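Local coordinates for Lmo2812 protein (Listeria monocytogenes EGD-e, PDB 5ZQA), which probably acts as a serine-type D-Ala-D-Ala carboxypeptidase, a penicillin-binding protein that trims peptide stems during cell-wall peptidoglycan synthesis, at residues A117-S122 with G224-F229; L63-T68 with S122-A127; C236-A241 with I249-D254; V111-S116 with V201-G206. One frame throughout, in Å; residues are numbered along the deposited sequence.

Interaction 1. Residues A117-S122 with G224-F229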
# COMPACT_ATOMS: atom_id res chain seq x y z
N ALA A 117 9.56 5.66 4.91
CA ALA A 117 10.29 4.57 4.27
C ALA A 117 9.37 3.42 3.88
O ALA A 117 9.47 2.87 2.78
CB ALA A 117 11.42 4.07 5.18
N MET A 118 8.45 3.07 4.77
CA MET A 118 7.47 2.04 4.47
C MET A 118 6.66 2.38 3.22
O MET A 118 6.51 1.54 2.33
CB MET A 118 6.56 1.85 5.69
CG MET A 118 5.41 0.92 5.48
SD MET A 118 4.47 0.70 6.99
CE MET A 118 3.53 2.22 7.02
N LEU A 119 6.14 3.60 3.13
CA LEU A 119 5.24 3.94 2.03
C LEU A 119 5.97 4.25 0.72
O LEU A 119 5.46 3.93 -0.36
CB LEU A 119 4.37 5.13 2.42
CG LEU A 119 3.26 4.85 3.43
CD1 LEU A 119 2.48 6.13 3.67
CD2 LEU A 119 2.34 3.73 2.95
N THR A 120 7.16 4.83 0.83
CA THR A 120 7.88 5.35 -0.34
C THR A 120 8.74 4.27 -1.02
O THR A 120 8.58 3.99 -2.22
CB THR A 120 8.77 6.55 0.06
OG1 THR A 120 7.95 7.59 0.59
CG2 THR A 120 9.53 7.10 -1.13
N MET A 121 9.62 3.64 -0.25
CA MET A 121 10.52 2.63 -0.82
C MET A 121 10.13 1.20 -0.47
O MET A 121 10.82 0.25 -0.85
CB MET A 121 11.97 2.88 -0.37
CG MET A 121 12.21 2.69 1.14
SD MET A 121 13.96 2.64 1.57
CE MET A 121 14.41 1.01 0.97
N SER A 122 9.02 1.05 0.26
CA SER A 122 8.48 -0.26 0.62
C SER A 122 9.44 -0.99 1.56
O SER A 122 9.71 -2.18 1.40
CB SER A 122 8.20 -1.09 -0.63
OG SER A 122 7.10 -1.96 -0.40
N GLY A 224 -1.03 8.70 -5.62
CA GLY A 224 -0.79 7.51 -4.81
C GLY A 224 -0.97 6.26 -5.65
O GLY A 224 -1.24 6.37 -6.85
N LEU A 225 -0.88 5.08 -5.05
CA LEU A 225 -0.83 4.90 -3.61
C LEU A 225 0.28 3.94 -3.13
O LEU A 225 1.00 4.26 -2.20
CB LEU A 225 -2.19 4.39 -3.13
CG LEU A 225 -2.55 4.47 -1.65
CD1 LEU A 225 -2.47 5.91 -1.15
CD2 LEU A 225 -3.95 3.92 -1.44
N LYS A 226 0.38 2.75 -3.71
CA LYS A 226 1.33 1.77 -3.19
C LYS A 226 1.60 0.62 -4.15
O LYS A 226 0.67 0.06 -4.72
CB LYS A 226 0.81 1.19 -1.86
CG LYS A 226 1.81 0.27 -1.13
CD LYS A 226 2.92 1.06 -0.44
CE LYS A 226 4.06 0.15 0.01
NZ LYS A 226 4.89 -0.32 -1.14
N THR A 227 2.87 0.24 -4.27
CA THR A 227 3.30 -0.92 -5.04
C THR A 227 3.45 -2.17 -4.19
O THR A 227 3.54 -2.09 -2.96
CB THR A 227 4.67 -0.69 -5.71
OG1 THR A 227 5.63 -0.38 -4.69
CG2 THR A 227 4.62 0.47 -6.69
N GLY A 228 3.51 -3.32 -4.85
CA GLY A 228 3.91 -4.57 -4.20
C GLY A 228 4.59 -5.46 -5.22
O GLY A 228 4.30 -5.37 -6.41
N PHE A 229 5.50 -6.32 -4.76
CA PHE A 229 6.06 -7.35 -5.62
C PHE A 229 6.66 -8.51 -4.85
O PHE A 229 7.49 -8.31 -3.97
CB PHE A 229 7.17 -6.81 -6.52
CG PHE A 229 7.98 -7.91 -7.16
CD1 PHE A 229 7.40 -8.72 -8.13
CD2 PHE A 229 9.27 -8.18 -6.74
CE1 PHE A 229 8.12 -9.75 -8.70
CE2 PHE A 229 9.99 -9.21 -7.31
CZ PHE A 229 9.42 -9.99 -8.28
O HOH W 1 3.72 4.84 -2.34
O HOH W 2 6.40 1.81 -1.87
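Lys226 reaches from its edge strand to the end of helix 111-120, where its NZ donates a 2.8 Å hydrogen bond to Ser122 OG. The same amine is gripped by two further acceptors: Thr227 O of its own strand, 2.9 Å from NZ, which approaches 27° out of the carbonyl plane, and a water 2.7 Å from NZ. Three bonds of this kind would fix the rotation of the group. The aliphatic part of the lysine lies against the helix terminus, with CE 3.6 Å from Met118 O and CD against Leu119 O. With CG anti to the backbone N (chi1 -173°) and the chain bent at chi2 and chi4, the amine curls back over its own strand while still meeting the serine. Ser122 and Lys226 hold the places of the second and third motifs of penicillin-binding proteins, SxN and KTG, and are predicted to be an active-site and a substrate-binding residue. Ser122 OG is also hydrogen-bonded to Ser62 OG, the predicted nucleophile. Ser122 follows the helix with a positive phi of 66°, and Leu119 O takes protons from two waters, the one bound to NZ and another that also donates to Leu225 O, joining helix end and strand. Further out, a classic beta bulge sets both Leu225 and Lys226 opposite Ile238 of the next strand, and Thr227 OG1 is hydrogen-bonded to Thr212 OG1.

Interaction 2. Residues L63-T68 with S122-A127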
# COMPACT_ATOMS: atom_id res chain seq x y z
N LEU A 63 1.33 -4.43 -0.31
CA LEU A 63 0.10 -3.63 -0.24
C LEU A 63 -0.42 -3.67 1.20
O LEU A 63 -1.15 -2.78 1.62
CB LEU A 63 -0.97 -4.12 -1.22
CG LEU A 63 -0.57 -4.10 -2.71
CD1 LEU A 63 -1.72 -4.60 -3.57
CD2 LEU A 63 -0.13 -2.71 -3.14
N SER A 64 0.01 -4.69 1.95
CA SER A 64 -0.29 -4.78 3.38
C SER A 64 0.12 -3.54 4.16
O SER A 64 -0.49 -3.21 5.19
CB SER A 64 0.42 -5.98 4.01
OG SER A 64 0.01 -7.20 3.43
N LYS A 65 1.15 -2.85 3.67
CA LYS A 65 1.64 -1.66 4.35
C LYS A 65 0.61 -0.54 4.42
O LYS A 65 0.74 0.36 5.26
CB LYS A 65 2.91 -1.16 3.68
CG LYS A 65 4.09 -2.12 3.85
CD LYS A 65 5.28 -1.64 3.04
CE LYS A 65 6.55 -2.43 3.39
NZ LYS A 65 6.51 -3.78 2.81
N LEU A 66 -0.42 -0.59 3.58
CA LEU A 66 -1.49 0.41 3.67
C LEU A 66 -2.28 0.24 4.97
O LEU A 66 -2.73 1.22 5.55
CB LEU A 66 -2.42 0.34 2.47
CG LEU A 66 -1.75 0.78 1.16
CD1 LEU A 66 -2.68 0.58 -0.02
CD2 LEU A 66 -1.29 2.24 1.22
N MET A 67 -2.44 -1.00 5.42
CA MET A 67 -3.15 -1.21 6.68
C MET A 67 -2.26 -0.80 7.85
O MET A 67 -2.73 -0.20 8.81
CB MET A 67 -3.59 -2.67 6.85
CG MET A 67 -4.22 -2.93 8.23
SD MET A 67 -5.69 -1.94 8.58
CE MET A 67 -6.95 -2.90 7.72
N THR A 68 -0.97 -1.11 7.76
CA THR A 68 -0.04 -0.64 8.78
C THR A 68 -0.03 0.89 8.83
O THR A 68 -0.07 1.46 9.92
CB THR A 68 1.37 -1.20 8.54
OG1 THR A 68 1.26 -2.64 8.48
CG2 THR A 68 2.35 -0.82 9.67
N SER A 122 9.02 1.05 0.26
CA SER A 122 8.48 -0.26 0.62
C SER A 122 9.44 -0.99 1.56
O SER A 122 9.71 -2.18 1.40
CB SER A 122 8.20 -1.09 -0.63
OG SER A 122 7.10 -1.96 -0.40
N ALA A 123 9.94 -0.27 2.56
CA ALA A 123 10.89 -0.86 3.51
C ALA A 123 10.19 -1.81 4.48
O ALA A 123 9.38 -1.38 5.32
CB ALA A 123 11.62 0.25 4.27
N ASN A 124 10.49 -3.09 4.37
CA ASN A 124 9.84 -4.10 5.20
C ASN A 124 10.22 -4.01 6.67
O ASN A 124 9.38 -4.20 7.54
CB ASN A 124 10.19 -5.51 4.69
CG ASN A 124 9.55 -5.80 3.38
OD1 ASN A 124 8.35 -5.99 3.31
ND2 ASN A 124 10.36 -5.83 2.32
N ASP A 125 11.49 -3.71 6.94
CA ASP A 125 11.91 -3.59 8.32
C ASP A 125 11.24 -2.39 9.00
O ASP A 125 10.84 -2.49 10.16
CB ASP A 125 13.45 -3.52 8.44
CG ASP A 125 14.10 -2.47 7.52
OD1 ASP A 125 13.44 -1.87 6.65
OD2 ASP A 125 15.33 -2.27 7.68
N ALA A 126 11.06 -1.29 8.27
CA ALA A 126 10.37 -0.13 8.84
C ALA A 126 8.94 -0.49 9.25
O ALA A 126 8.47 -0.14 10.34
CB ALA A 126 10.37 1.02 7.85
N ALA A 127 8.24 -1.21 8.37
CA ALA A 127 6.88 -1.64 8.67
C ALA A 127 6.81 -2.54 9.90
O ALA A 127 5.95 -2.37 10.76
CB ALA A 127 6.29 -2.36 7.46
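Lys65, in the first turn of helix 65-77, sends its side chain straight at the chain between Ser122 and Ala127 and carries most of this contact. CG lies anti to the carbonyl carbon (chi1 -67°), and the chain runs extended until a bend at chi4 turns the amine toward Asn124. There NZ donates a 2.9 Å hydrogen bond to Asn124 OD1, standing well above the amide's carbonyl plane, 59° out of it, and the two side chains cross at about a right angle. The amide of Asn124 is held at its other end too, since ND2 is hydrogen-bonded to Val98 O; this second-shell bond probably helps fix how OD1 is presented to the lysine. The amine is also hydrogen-bonded to Ser62 OG and Ser162 O, so three bonds grip it and limit its rotation. Its methylene CE passes alongside the loop, 3.6 Å from Ala123 O and 3.7 Å from Ser122 C, with the methyl CB of Ala127 at 4.1 Å. One turn on, Thr68 turns CG2 anti to its backbone N, laying that methyl 4.1 Å from Ala127 O, while its OG1 is hydrogen-bonded to Ala161 O. Met118 of helix 111-120 packs against both Lys65 and Thr68. Ser62 and Lys65 form an SxxK motif, predicted to supply the acylated serine and the proton acceptor, and Ser122 to Asn124 form SxN, a pairing typical of the penicillin-binding protein active site.

Interaction 3. Residues C236-A241 with I249-D254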
# COMPACT_ATOMS: atom_id res chain seq x y z
N CYS A 236 2.38 -5.57 -8.46
CA CYS A 236 1.10 -5.05 -8.01
C CYS A 236 1.15 -3.54 -7.82
O CYS A 236 2.20 -2.99 -7.51
CB CYS A 236 0.70 -5.70 -6.68
SG CYS A 236 0.57 -7.52 -6.74
N PHE A 237 0.02 -2.88 -7.99
CA PHE A 237 -0.05 -1.45 -7.73
C PHE A 237 -1.47 -1.00 -7.44
O PHE A 237 -2.38 -1.33 -8.19
CB PHE A 237 0.52 -0.64 -8.91
CG PHE A 237 0.56 0.86 -8.67
CD1 PHE A 237 1.33 1.38 -7.64
CD2 PHE A 237 -0.16 1.73 -9.46
CE1 PHE A 237 1.38 2.75 -7.40
CE2 PHE A 237 -0.11 3.11 -9.23
CZ PHE A 237 0.65 3.61 -8.21
N ILE A 238 -1.64 -0.25 -6.35
CA ILE A 238 -2.87 0.47 -6.09
C ILE A 238 -2.61 1.93 -6.45
O ILE A 238 -1.72 2.56 -5.88
CB ILE A 238 -3.33 0.35 -4.63
CG1 ILE A 238 -3.70 -1.10 -4.33
CG2 ILE A 238 -4.56 1.23 -4.37
CD1 ILE A 238 -4.04 -1.39 -2.87
N GLY A 239 -3.35 2.43 -7.44
CA GLY A 239 -3.23 3.81 -7.86
C GLY A 239 -4.42 4.63 -7.40
O GLY A 239 -5.50 4.10 -7.20
N THR A 240 -4.22 5.94 -7.25
CA THR A 240 -5.35 6.83 -7.03
C THR A 240 -5.05 8.18 -7.67
O THR A 240 -3.89 8.63 -7.71
CB THR A 240 -5.70 6.97 -5.53
OG1 THR A 240 -6.92 7.71 -5.40
CG2 THR A 240 -4.59 7.65 -4.73
N ALA A 241 -6.10 8.79 -8.20
CA ALA A 241 -6.01 10.08 -8.88
C ALA A 241 -7.31 10.82 -8.69
O ALA A 241 -8.37 10.19 -8.61
CB ALA A 241 -5.73 9.89 -10.37
N ILE A 249 -9.86 4.95 -7.67
CA ILE A 249 -8.82 4.08 -7.15
C ILE A 249 -8.70 2.88 -8.07
O ILE A 249 -9.70 2.22 -8.38
CB ILE A 249 -9.13 3.63 -5.72
CG1 ILE A 249 -9.08 4.84 -4.78
CG2 ILE A 249 -8.11 2.57 -5.27
CD1 ILE A 249 -9.50 4.51 -3.35
N SER A 250 -7.49 2.62 -8.55
CA SER A 250 -7.24 1.48 -9.42
C SER A 250 -6.47 0.41 -8.67
O SER A 250 -5.62 0.72 -7.84
CB SER A 250 -6.47 1.92 -10.67
OG SER A 250 -5.19 2.43 -10.32
N ILE A 251 -6.77 -0.85 -8.98
CA ILE A 251 -6.06 -1.98 -8.38
C ILE A 251 -5.51 -2.89 -9.48
O ILE A 251 -6.27 -3.31 -10.36
CB ILE A 251 -6.98 -2.84 -7.50
CG1 ILE A 251 -7.86 -1.98 -6.58
CG2 ILE A 251 -6.16 -3.87 -6.73
CD1 ILE A 251 -7.11 -1.30 -5.54
N VAL A 252 -4.21 -3.18 -9.42
CA VAL A 252 -3.54 -4.11 -10.33
C VAL A 252 -2.82 -5.17 -9.51
O VAL A 252 -1.98 -4.83 -8.68
CB VAL A 252 -2.53 -3.37 -11.24
CG1 VAL A 252 -1.54 -4.35 -11.88
CG2 VAL A 252 -3.28 -2.56 -12.29
N LEU A 253 -3.16 -6.43 -9.72
CA LEU A 253 -2.53 -7.55 -9.02
C LEU A 253 -1.96 -8.56 -10.01
O LEU A 253 -2.63 -8.94 -10.96
CB LEU A 253 -3.54 -8.25 -8.10
CG LEU A 253 -4.23 -7.35 -7.08
CD1 LEU A 253 -5.40 -8.08 -6.42
CD2 LEU A 253 -3.22 -6.89 -6.04
N ASP A 254 -0.71 -8.95 -9.77
CA ASP A 254 -0.02 -10.00 -10.55
C ASP A 254 0.15 -9.63 -12.02
O ASP A 254 -0.18 -10.43 -12.91
CB ASP A 254 -0.76 -11.34 -10.42
CG ASP A 254 0.09 -12.53 -10.87
OD1 ASP A 254 1.34 -12.43 -10.84
OD2 ASP A 254 -0.49 -13.57 -11.25
O HOH W 3 -3.47 0.31 -10.37
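Cys236 and Ile238, which with Ile249 bury the most surface here, lie along a beta hairpin of strands 236-243 and 246-255, whose segments 236-241 and 249-253 run antiparallel at 165° in the central five-stranded sheet. Phe237 with Val252 and Gly239 with Ser250 are hydrogen-bonded pairs, each closed by two backbone bonds, such as Ser250 N to Gly239 O at 2.8 Å. Ile238 with Ile251 and Thr240 with Ile249 are the non-hydrogen-bonded pairs between and beside them. Ile238 and Ile251 rise next to each other from the same face, and CD1 of Ile251 reaches across to 3.6 Å from CG1 of Ile238. The other branch of Ile238, CG2, sits anti to the backbone N and meets CG2 of Ile249 at 3.9 Å across the diagonal. Ile249 in turn lays CG1 alongside Thr240, 3.6 Å from OG1, a hydroxyl that is itself hydrogen-bonded to Val248 O. Helix 175-188 covers this isoleucine face, whereas helix 258-272 packs over the face of Phe237, Ser250 and Val252. On that second face Phe237 meets Phe262 edge-to-face, and a water joins Phe237 O to Ser250 OG. Opposite the corner that the second strand turns at Asp254, Cys236 holds SG anti to its carbonyl carbon (chi1 -58°), beside Leu253 CD2. From this position SG accepts a long, nearly straight hydrogen bond from Asp254 N, at 3.6 Å and 167°.

Interaction 4. Residues V111-S116 with V201-G206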
# COMPACT_ATOMS: atom_id res chain seq x y z
N VAL A 111 9.63 7.65 14.01
CA VAL A 111 8.39 7.09 13.48
C VAL A 111 8.01 7.74 12.16
O VAL A 111 7.59 7.06 11.22
CB VAL A 111 7.25 7.24 14.52
CG1 VAL A 111 5.89 7.00 13.89
CG2 VAL A 111 7.51 6.29 15.70
N ARG A 112 8.19 9.06 12.06
CA ARG A 112 7.97 9.76 10.80
C ARG A 112 8.78 9.15 9.66
O ARG A 112 8.24 8.83 8.60
CB ARG A 112 8.32 11.25 10.96
CG ARG A 112 8.45 12.02 9.65
CD ARG A 112 7.17 12.04 8.85
NE ARG A 112 6.12 12.79 9.54
CZ ARG A 112 4.85 12.85 9.14
NH1 ARG A 112 4.45 12.21 8.05
NH2 ARG A 112 3.99 13.56 9.87
N ASP A 113 10.07 8.96 9.90
CA ASP A 113 10.94 8.46 8.84
C ASP A 113 10.64 7.00 8.51
O ASP A 113 10.73 6.59 7.36
CB ASP A 113 12.41 8.61 9.22
CG ASP A 113 12.91 10.04 9.08
OD1 ASP A 113 12.19 10.90 8.53
OD2 ASP A 113 14.05 10.30 9.52
N LEU A 114 10.25 6.21 9.52
CA LEU A 114 9.89 4.81 9.29
C LEU A 114 8.62 4.72 8.45
O LEU A 114 8.54 3.92 7.51
CB LEU A 114 9.69 4.09 10.62
CG LEU A 114 10.97 3.93 11.45
CD1 LEU A 114 10.60 3.45 12.84
CD2 LEU A 114 11.92 2.95 10.78
N TYR A 115 7.64 5.55 8.79
CA TYR A 115 6.41 5.66 8.01
C TYR A 115 6.70 6.07 6.56
O TYR A 115 6.19 5.46 5.62
CB TYR A 115 5.48 6.65 8.72
CG TYR A 115 4.29 7.16 7.95
CD1 TYR A 115 4.36 8.36 7.25
CD2 TYR A 115 3.07 6.49 7.98
CE1 TYR A 115 3.28 8.86 6.56
CE2 TYR A 115 1.98 6.99 7.29
CZ TYR A 115 2.09 8.17 6.58
OH TYR A 115 1.01 8.68 5.89
N SER A 116 7.56 7.08 6.37
CA SER A 116 7.93 7.48 5.01
C SER A 116 8.62 6.34 4.26
O SER A 116 8.30 6.10 3.10
CB SER A 116 8.85 8.70 5.03
OG SER A 116 8.20 9.80 5.63
N VAL A 201 11.46 11.39 -1.01
CA VAL A 201 11.23 11.92 0.33
C VAL A 201 12.57 12.11 1.04
O VAL A 201 13.39 11.19 1.12
CB VAL A 201 10.32 11.01 1.17
CG1 VAL A 201 10.17 11.57 2.58
CG2 VAL A 201 8.97 10.84 0.50
N THR A 202 12.81 13.32 1.53
CA THR A 202 14.01 13.57 2.33
C THR A 202 13.64 13.33 3.77
O THR A 202 12.81 14.05 4.34
CB THR A 202 14.55 14.99 2.14
OG1 THR A 202 14.89 15.18 0.76
CG2 THR A 202 15.78 15.21 3.00
N THR A 203 14.23 12.30 4.36
CA THR A 203 13.91 11.96 5.73
C THR A 203 14.43 13.03 6.68
O THR A 203 15.31 13.83 6.32
CB THR A 203 14.51 10.61 6.13
OG1 THR A 203 15.94 10.67 6.02
CG2 THR A 203 13.98 9.50 5.24
N ASP A 204 13.88 13.04 7.88
CA ASP A 204 14.35 13.96 8.89
C ASP A 204 15.79 13.64 9.29
O ASP A 204 16.55 14.53 9.65
CB ASP A 204 13.42 13.95 10.11
CG ASP A 204 12.07 14.58 9.80
OD1 ASP A 204 11.93 15.20 8.73
OD2 ASP A 204 11.14 14.46 10.63
N LYS A 205 16.18 12.37 9.20
CA LYS A 205 17.57 12.01 9.48
C LYS A 205 18.50 12.60 8.41
O LYS A 205 19.62 13.02 8.71
CB LYS A 205 17.75 10.49 9.57
CG LYS A 205 19.09 10.07 10.17
CD LYS A 205 19.29 8.56 10.13
CE LYS A 205 18.49 7.87 11.20
NZ LYS A 205 18.85 8.32 12.58
N GLY A 206 18.03 12.65 7.17
CA GLY A 206 18.80 13.24 6.09
C GLY A 206 18.81 12.44 4.80
O GLY A 206 18.93 13.01 3.71
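Asp113 and Thr203 are the closest pair of backbones, their CA atoms 5.5 Å apart, where the first turns of helix 111-120 pass the chain leaving strand 200-202. Just beyond that strand Asp204 and Lys205 take up helix-like backbone angles, which brings their successive N-H groups round to face Asp113. The aspartate receives both: OD1 accepts from Asp204 N at 2.8 Å, and OD2 accepts from Lys205 N at 3.0 Å. Both bonds meet the carboxylate on its syn side, the first 15° out of the plane, so the group is clasped between two amides and held against rotation. CG lies anti to the carbonyl carbon (chi1 -77°), which directs the carboxylate outward to the turn. Thr203 crosses Asp113 at about a right angle, its CB 3.4 Å from Asp113 OD1. Around this clasp, Ser116 CB packs on Val201 CG1 at 4.0 Å, and the methylene CG of Arg112 lies 3.8 Å from Asp204 OD2. The charged ends turn elsewhere: the guanidinium of Arg112 makes a cation-pi contact with Trp83, and Lys205 does so with Trp109 while its NZ is hydrogen-bonded to Thr108 O. The turn is also braced from within, Thr203 OG1 accepting from Gly206 N at 3.1 Å while the hydroxyl is also hydrogen-bonded to Ala207 O. The Gly206 bond makes an ST motif, here closing the turn between strands 200-202 and 208-210 of a small antiparallel sheet beside helix 111-120.

From the N terminus, residues 63-68 open first and meet 122-127, so interaction 2 closes a loop of 53 residues that includes helix 111-120. That helix serves interactions 4 and 1 in turn: 111-116 pairs with 201-206, and 117-122 with 224-229. Their long loops cross each other and both cross interaction 2, which shares Ser122 with interaction 1. Interaction 3 follows in series as a short hairpin closure. Interactions 1 and 2 bring the predicted active-site motifs together between the helices and the edge strand 222-230; that strand pairs with 236-243, tying the site to the sheet of interaction 3. Interaction 4 lies across the chain's centre from interaction 3.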